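Local atomic coordinates of major pollen allergen Jun a 1 (Juniperus ashei, PDB entry 1PXZ), a protein that is a major cedar pollen allergen with low pectate lyase activity, cleaving pectate chains by calcium-dependent elimination. Residues K81-V86 / C107-K112; N249-G254 / V279-G284. All coordinates share one frame; numbering follows the deposited sequence.

Contact 1: residues K81-V86 / C107-K112; sequences KMPLYV and CLFMRK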
loop_
_atom_site.group_PDB
_atom_site.type_symbol
_atom_site.label_atom_id
_atom_site.label_comp_id
_atom_site.label_asym_id
_atom_site.label_seq_id
_atom_site.Cartn_x
_atom_site.Cartn_y
_atom_site.Cartn_z
ATOM N N LYS A 81 -18.180 9.898 -6.741
ATOM C CA LYS A 81 -19.565 9.656 -6.365
ATOM C C LYS A 81 -19.825 8.186 -6.042
ATOM O O LYS A 81 -20.811 7.878 -5.380
ATOM C CB LYS A 81 -20.532 10.055 -7.474
ATOM C CG LYS A 81 -20.592 11.543 -7.801
ATOM C CD LYS A 81 -21.779 11.786 -8.716
ATOM C CE LYS A 81 -22.032 13.260 -8.969
ATOM N NZ LYS A 81 -20.826 13.982 -9.441
ATOM N N MET A 82 -18.951 7.317 -6.544
ATOM C CA MET A 82 -19.017 5.889 -6.287
ATOM C C MET A 82 -17.596 5.323 -6.205
ATOM O O MET A 82 -16.671 6.027 -6.618
ATOM C CB MET A 82 -19.800 5.175 -7.392
ATOM C CG MET A 82 -21.292 5.519 -7.395
ATOM S SD MET A 82 -22.186 4.859 -5.979
ATOM C CE MET A 82 -22.210 3.111 -6.381
ATOM N N PRO A 83 -17.405 4.119 -5.708
ATOM C CA PRO A 83 -16.049 3.534 -5.723
ATOM C C PRO A 83 -15.434 3.593 -7.118
ATOM O O PRO A 83 -16.108 3.362 -8.120
ATOM C CB PRO A 83 -16.328 2.076 -5.339
ATOM C CG PRO A 83 -17.533 2.167 -4.449
ATOM C CD PRO A 83 -18.404 3.217 -5.113
ATOM N N LEU A 84 -14.170 3.967 -7.229
ATOM C CA LEU A 84 -13.525 4.005 -8.533
ATOM C C LEU A 84 -12.778 2.695 -8.738
ATOM O O LEU A 84 -11.787 2.486 -8.033
ATOM C CB LEU A 84 -12.549 5.164 -8.606
ATOM C CG LEU A 84 -11.610 5.187 -9.813
ATOM C CD1 LEU A 84 -12.385 5.057 -11.114
ATOM C CD2 LEU A 84 -10.779 6.464 -9.798
ATOM N N TYR A 85 -13.266 1.881 -9.661
ATOM C CA TYR A 85 -12.541 0.675 -10.042
ATOM C C TYR A 85 -11.505 1.019 -11.104
ATOM O O TYR A 85 -11.841 1.608 -12.135
ATOM C CB TYR A 85 -13.533 -0.369 -10.550
ATOM C CG TYR A 85 -14.244 -0.982 -9.369
ATOM C CD1 TYR A 85 -13.671 -2.065 -8.718
ATOM C CD2 TYR A 85 -15.452 -0.459 -8.939
ATOM C CE1 TYR A 85 -14.300 -2.641 -7.633
ATOM C CE2 TYR A 85 -16.081 -1.037 -7.850
ATOM C CZ TYR A 85 -15.505 -2.114 -7.213
ATOM O OH TYR A 85 -16.138 -2.686 -6.129
ATOM N N VAL A 86 -10.261 0.668 -10.824
ATOM C CA VAL A 86 -9.127 0.983 -11.676
ATOM C C VAL A 86 -8.762 -0.258 -12.496
ATOM O O VAL A 86 -8.439 -1.318 -11.934
ATOM C CB VAL A 86 -7.892 1.458 -10.893
ATOM C CG1 VAL A 86 -6.730 1.720 -11.860
ATOM C CG2 VAL A 86 -8.141 2.722 -10.074
ATOM N N CYS A 107 -13.129 5.833 -2.454
ATOM C CA CYS A 107 -11.806 6.016 -3.050
ATOM C C CYS A 107 -11.480 4.920 -4.044
ATOM O O CYS A 107 -12.337 4.629 -4.901
ATOM C CB CYS A 107 -10.783 6.163 -1.900
ATOM S SG CYS A 107 -11.079 7.746 -1.030
ATOM N N LEU A 108 -10.305 4.312 -3.976
ATOM C CA LEU A 108 -9.786 3.496 -5.068
ATOM C C LEU A 108 -9.889 1.996 -4.815
ATOM O O LEU A 108 -9.583 1.508 -3.719
ATOM C CB LEU A 108 -8.301 3.792 -5.333
ATOM C CG LEU A 108 -7.970 5.266 -5.636
ATOM C CD1 LEU A 108 -6.473 5.435 -5.830
ATOM C CD2 LEU A 108 -8.774 5.747 -6.834
ATOM N N PHE A 109 -10.326 1.314 -5.870
ATOM C CA PHE A 109 -10.626 -0.103 -5.817
ATOM C C PHE A 109 -9.992 -0.817 -7.004
ATOM O O PHE A 109 -10.001 -0.333 -8.125
ATOM C CB PHE A 109 -12.146 -0.360 -5.825
ATOM C CG PHE A 109 -12.852 0.080 -4.549
ATOM C CD1 PHE A 109 -13.078 1.422 -4.275
ATOM C CD2 PHE A 109 -13.283 -0.862 -3.632
ATOM C CE1 PHE A 109 -13.698 1.860 -3.117
ATOM C CE2 PHE A 109 -13.903 -0.446 -2.465
ATOM C CZ PHE A 109 -14.115 0.892 -2.217
ATOM N N MET A 110 -9.437 -1.991 -6.732
ATOM C CA MET A 110 -8.915 -2.834 -7.809
ATOM C C MET A 110 -9.426 -4.254 -7.590
ATOM O O MET A 110 -9.284 -4.792 -6.478
ATOM C CB MET A 110 -7.389 -2.797 -7.833
ATOM C CG MET A 110 -6.818 -1.473 -8.358
ATOM S SD MET A 110 -5.210 -1.173 -7.601
ATOM C CE MET A 110 -5.753 -0.630 -5.964
ATOM N N ARG A 111 -10.030 -4.842 -8.622
ATOM C CA ARG A 111 -10.577 -6.190 -8.410
ATOM C C ARG A 111 -10.295 -7.056 -9.632
ATOM O O ARG A 111 -10.665 -6.726 -10.757
ATOM C CB ARG A 111 -12.070 -6.144 -8.109
ATOM C CG ARG A 111 -12.688 -7.519 -7.901
ATOM C CD ARG A 111 -14.083 -7.562 -8.513
ATOM N NE ARG A 111 -14.969 -6.577 -7.915
ATOM C CZ ARG A 111 -16.044 -6.046 -8.482
ATOM N NH1 ARG A 111 -16.396 -6.411 -9.708
ATOM N NH2 ARG A 111 -16.769 -5.151 -7.819
ATOM N N LYS A 112 -9.605 -8.172 -9.430
ATOM C CA LYS A 112 -9.292 -9.044 -10.561
ATOM C C LYS A 112 -8.586 -8.333 -11.708
ATOM O O LYS A 112 -8.978 -8.466 -12.873
ATOM C CB LYS A 112 -10.578 -9.703 -11.082
ATOM C CG LYS A 112 -11.244 -10.614 -10.063
ATOM C CD LYS A 112 -12.409 -11.356 -10.708
ATOM C CE LYS A 112 -12.749 -12.623 -9.938
ATOM N NZ LYS A 112 -11.959 -12.738 -8.679
HETATM O O HOH W 1 -10.573 -3.080 -10.865
#
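P83 leans its CB over one face of the F109 ring, two residues on from its own neighbour C107, while F109 CB covers a face of the ring of its bridge partner Y85. Both are CH-pi contacts: P83 CB stands 3.8 Å from the centroid of the F109 ring, and F109 CB lies 3.6 Å above the Y85 plane, offset toward the rim. The two rings meet obliquely, their planes at 42°. With CG anti to the carbonyl carbon (chi1 -76°), the Y85 ring swings beneath F109 CB, and its OH comes 3.1 Å from R111 NH2. A rigid proline and two broad aromatics suit these places, offering a compact knob and flat surfaces. The F109 side chain is about 7 Å from that of D149, a probable calcium ligand.

On the other side of the sheet L84 CD2 touches L108 CD2 at 3.6 Å, the leucines side by side; branched hydrocarbon suits this buried interior. Parallel backbones lock the register: L84 N bonds to C107 O at 3.0 Å and V86 N to F109 O at 2.9 Å, both almost straight, while F109 N to L84 O (2.9 Å) is more bent. A water bridges V86 O and R111 N.

Strand 84-85 is outermost in one parallel sheet of the beta-helix; 108-111 separates it from 153-156. Helix 58-63 packs on L84, strand 114-119 meets L108 and M110, and disulfide C107–C126 ties in the strand's start.

Contact 2: residues N249-G254 / V279-G284; sequences NIYAIG and VTKRIG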
loop_
_atom_site.group_PDB
_atom_site.type_symbol
_atom_site.label_atom_id
_atom_site.label_comp_id
_atom_site.label_asym_id
_atom_site.label_seq_id
_atom_site.Cartn_x
_atom_site.Cartn_y
_atom_site.Cartn_z
ATOM N N ASN A 249 -0.627 3.166 18.725
ATOM C CA ASN A 249 -1.636 3.264 19.778
ATOM C C ASN A 249 -1.879 1.932 20.469
ATOM O O ASN A 249 -2.116 1.961 21.680
ATOM C CB ASN A 249 -2.993 3.730 19.238
ATOM C CG ASN A 249 -3.991 4.087 20.323
ATOM O OD1 ASN A 249 -5.156 3.672 20.319
ATOM N ND2 ASN A 249 -3.550 4.884 21.293
ATOM N N ILE A 250 -1.856 0.836 19.702
ATOM C CA ILE A 250 -2.123 -0.478 20.281
ATOM C C ILE A 250 -0.911 -1.388 20.092
ATOM O O ILE A 250 -0.333 -1.881 21.067
ATOM C CB ILE A 250 -3.379 -1.123 19.676
ATOM C CG1 ILE A 250 -4.636 -0.247 19.832
ATOM C CG2 ILE A 250 -3.610 -2.507 20.258
ATOM C CD1 ILE A 250 -5.830 -0.812 19.086
ATOM N N TYR A 251 -0.537 -1.590 18.836
ATOM C CA TYR A 251 0.673 -2.286 18.453
ATOM C C TYR A 251 1.108 -1.797 17.072
ATOM O O TYR A 251 0.340 -1.076 16.434
ATOM C CB TYR A 251 0.468 -3.803 18.357
ATOM C CG TYR A 251 -0.565 -4.196 17.318
ATOM C CD1 TYR A 251 -1.914 -4.156 17.646
ATOM C CD2 TYR A 251 -0.228 -4.592 16.022
ATOM C CE1 TYR A 251 -2.896 -4.502 16.725
ATOM C CE2 TYR A 251 -1.193 -4.935 15.096
ATOM C CZ TYR A 251 -2.523 -4.889 15.459
ATOM O OH TYR A 251 -3.476 -5.241 14.527
ATOM N N ALA A 252 2.266 -2.293 16.628
ATOM C CA ALA A 252 2.699 -1.912 15.284
ATOM C C ALA A 252 2.473 -3.013 14.260
ATOM O O ALA A 252 1.876 -2.766 13.217
ATOM C CB ALA A 252 4.166 -1.511 15.253
ATOM N N ILE A 253 3.010 -4.187 14.547
ATOM C CA ILE A 253 2.946 -5.296 13.591
ATOM C C ILE A 253 2.168 -6.440 14.198
ATOM O O ILE A 253 2.433 -6.827 15.342
ATOM C CB ILE A 253 4.363 -5.749 13.208
ATOM C CG1 ILE A 253 5.130 -4.632 12.498
ATOM C CG2 ILE A 253 4.342 -7.012 12.358
ATOM C CD1 ILE A 253 6.586 -4.944 12.275
ATOM N N GLY A 254 1.194 -7.000 13.478
ATOM C CA GLY A 254 0.472 -8.094 14.162
ATOM C C GLY A 254 -0.174 -9.007 13.140
ATOM O O GLY A 254 0.019 -8.857 11.927
ATOM N N VAL A 279 6.092 -4.221 20.070
ATOM C CA VAL A 279 5.848 -3.874 18.665
ATOM C C VAL A 279 4.817 -4.830 18.077
ATOM O O VAL A 279 3.933 -4.413 17.325
ATOM C CB VAL A 279 7.155 -3.990 17.874
ATOM C CG1 VAL A 279 6.896 -4.047 16.363
ATOM C CG2 VAL A 279 8.126 -2.862 18.231
ATOM N N THR A 280 4.957 -6.109 18.414
ATOM C CA THR A 280 4.199 -7.241 17.922
ATOM C C THR A 280 2.934 -7.558 18.708
ATOM O O THR A 280 2.808 -7.358 19.917
ATOM C CB THR A 280 5.043 -8.548 17.991
ATOM O OG1 THR A 280 5.818 -8.532 19.208
ATOM C CG2 THR A 280 6.028 -8.626 16.839
ATOM N N LYS A 281 1.960 -8.104 17.981
ATOM C CA LYS A 281 0.749 -8.605 18.585
ATOM C C LYS A 281 0.210 -9.819 17.821
ATOM O O LYS A 281 -0.141 -9.704 16.653
ATOM C CB LYS A 281 -0.363 -7.544 18.661
ATOM C CG LYS A 281 -1.490 -8.035 19.584
ATOM C CD LYS A 281 -2.400 -6.875 19.978
ATOM C CE LYS A 281 -3.686 -7.414 20.599
ATOM N NZ LYS A 281 -4.882 -7.102 19.763
ATOM N N ARG A 282 0.155 -10.967 18.498
ATOM C CA ARG A 282 -0.442 -12.165 17.938
ATOM C C ARG A 282 -1.909 -12.254 18.325
ATOM O O ARG A 282 -2.289 -12.123 19.485
ATOM C CB ARG A 282 0.240 -13.445 18.431
ATOM C CG ARG A 282 1.521 -13.775 17.682
ATOM C CD ARG A 282 2.697 -13.565 18.632
ATOM N NE ARG A 282 3.931 -14.118 18.056
ATOM C CZ ARG A 282 5.059 -13.411 18.137
ATOM N NH1 ARG A 282 5.035 -12.222 18.744
ATOM N NH2 ARG A 282 6.149 -13.931 17.611
ATOM N N ILE A 283 -2.737 -12.495 17.325
ATOM C CA ILE A 283 -4.177 -12.535 17.569
ATOM C C ILE A 283 -4.717 -13.920 17.285
ATOM O O ILE A 283 -4.423 -14.485 16.230
ATOM C CB ILE A 283 -4.816 -11.453 16.679
ATOM C CG1 ILE A 283 -4.377 -10.041 17.079
ATOM C CG2 ILE A 283 -6.325 -11.555 16.658
ATOM C CD1 ILE A 283 -4.274 -9.046 15.948
ATOM N N GLY A 284 -5.492 -14.500 18.195
ATOM C CA GLY A 284 -6.192 -15.748 17.947
ATOM C C GLY A 284 -5.348 -16.980 18.172
ATOM O O GLY A 284 -5.580 -18.057 17.611
#
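Y251 lays one face of its ring against the aliphatic part of K281, whose CB makes a CH-pi contact 3.6 Å above the ring plane, offset toward the rim. With CG anti to the backbone N (chi1 -167°) and the chain extended through CD, the lysine crosses the tyrosine at about a right angle, and farther along the chain CD packs 3.6 Å from Y251 CD1. A long lysine suits this exposed strand position, since its methylenes can cover an aromatic ring. Near the phenol end, I283 CD1 approaches Y251 OH at 4.1 Å.

At the edge of the ring, V279 O serves two successive N-H groups, accepting hydrogen bonds from A252 N at 2.8 Å and from I253 N at 2.9 Å. K281 N then binds I253 O at 3.0 Å, continuing the parallel ladder. G254 pairs with K281, and its lack of a side chain lets its CA come within 3.0 Å of K281 O. V279 CG1 meets A252 CB and, less closely, I253 CD1.

The Y251 side chain also touches R229, the predicted active-site arginine, so the contact borders the probable catalytic site. Hydrocarbon of K281 meets the ring, whereas the hydrogen bonds joining the two segments are all made by backbone, with V279 O gripped twice.

Contact 1 and contact 2 mark the two ends of one parallel sheet of the beta-helix, in which strands 84-85 and 280-282 are the outermost members. Their centres are 29 Å apart and their nearest atoms about 20 Å, so they do not touch. Along the chain they come in series, 81-86 with 107-112 closing before 249-254 with 279-284 opens, and the strands between them, 153-156, 174-179, 198-201 and 232-234, follow in sequence order as the helix winds. The probable calcium ligands are D149, just before strand 153-156, D173 and D177. Contact 1 comes near this calcium side and contact 2 reaches the predicted catalytic arginine, so the probable active site lies along the same sheet.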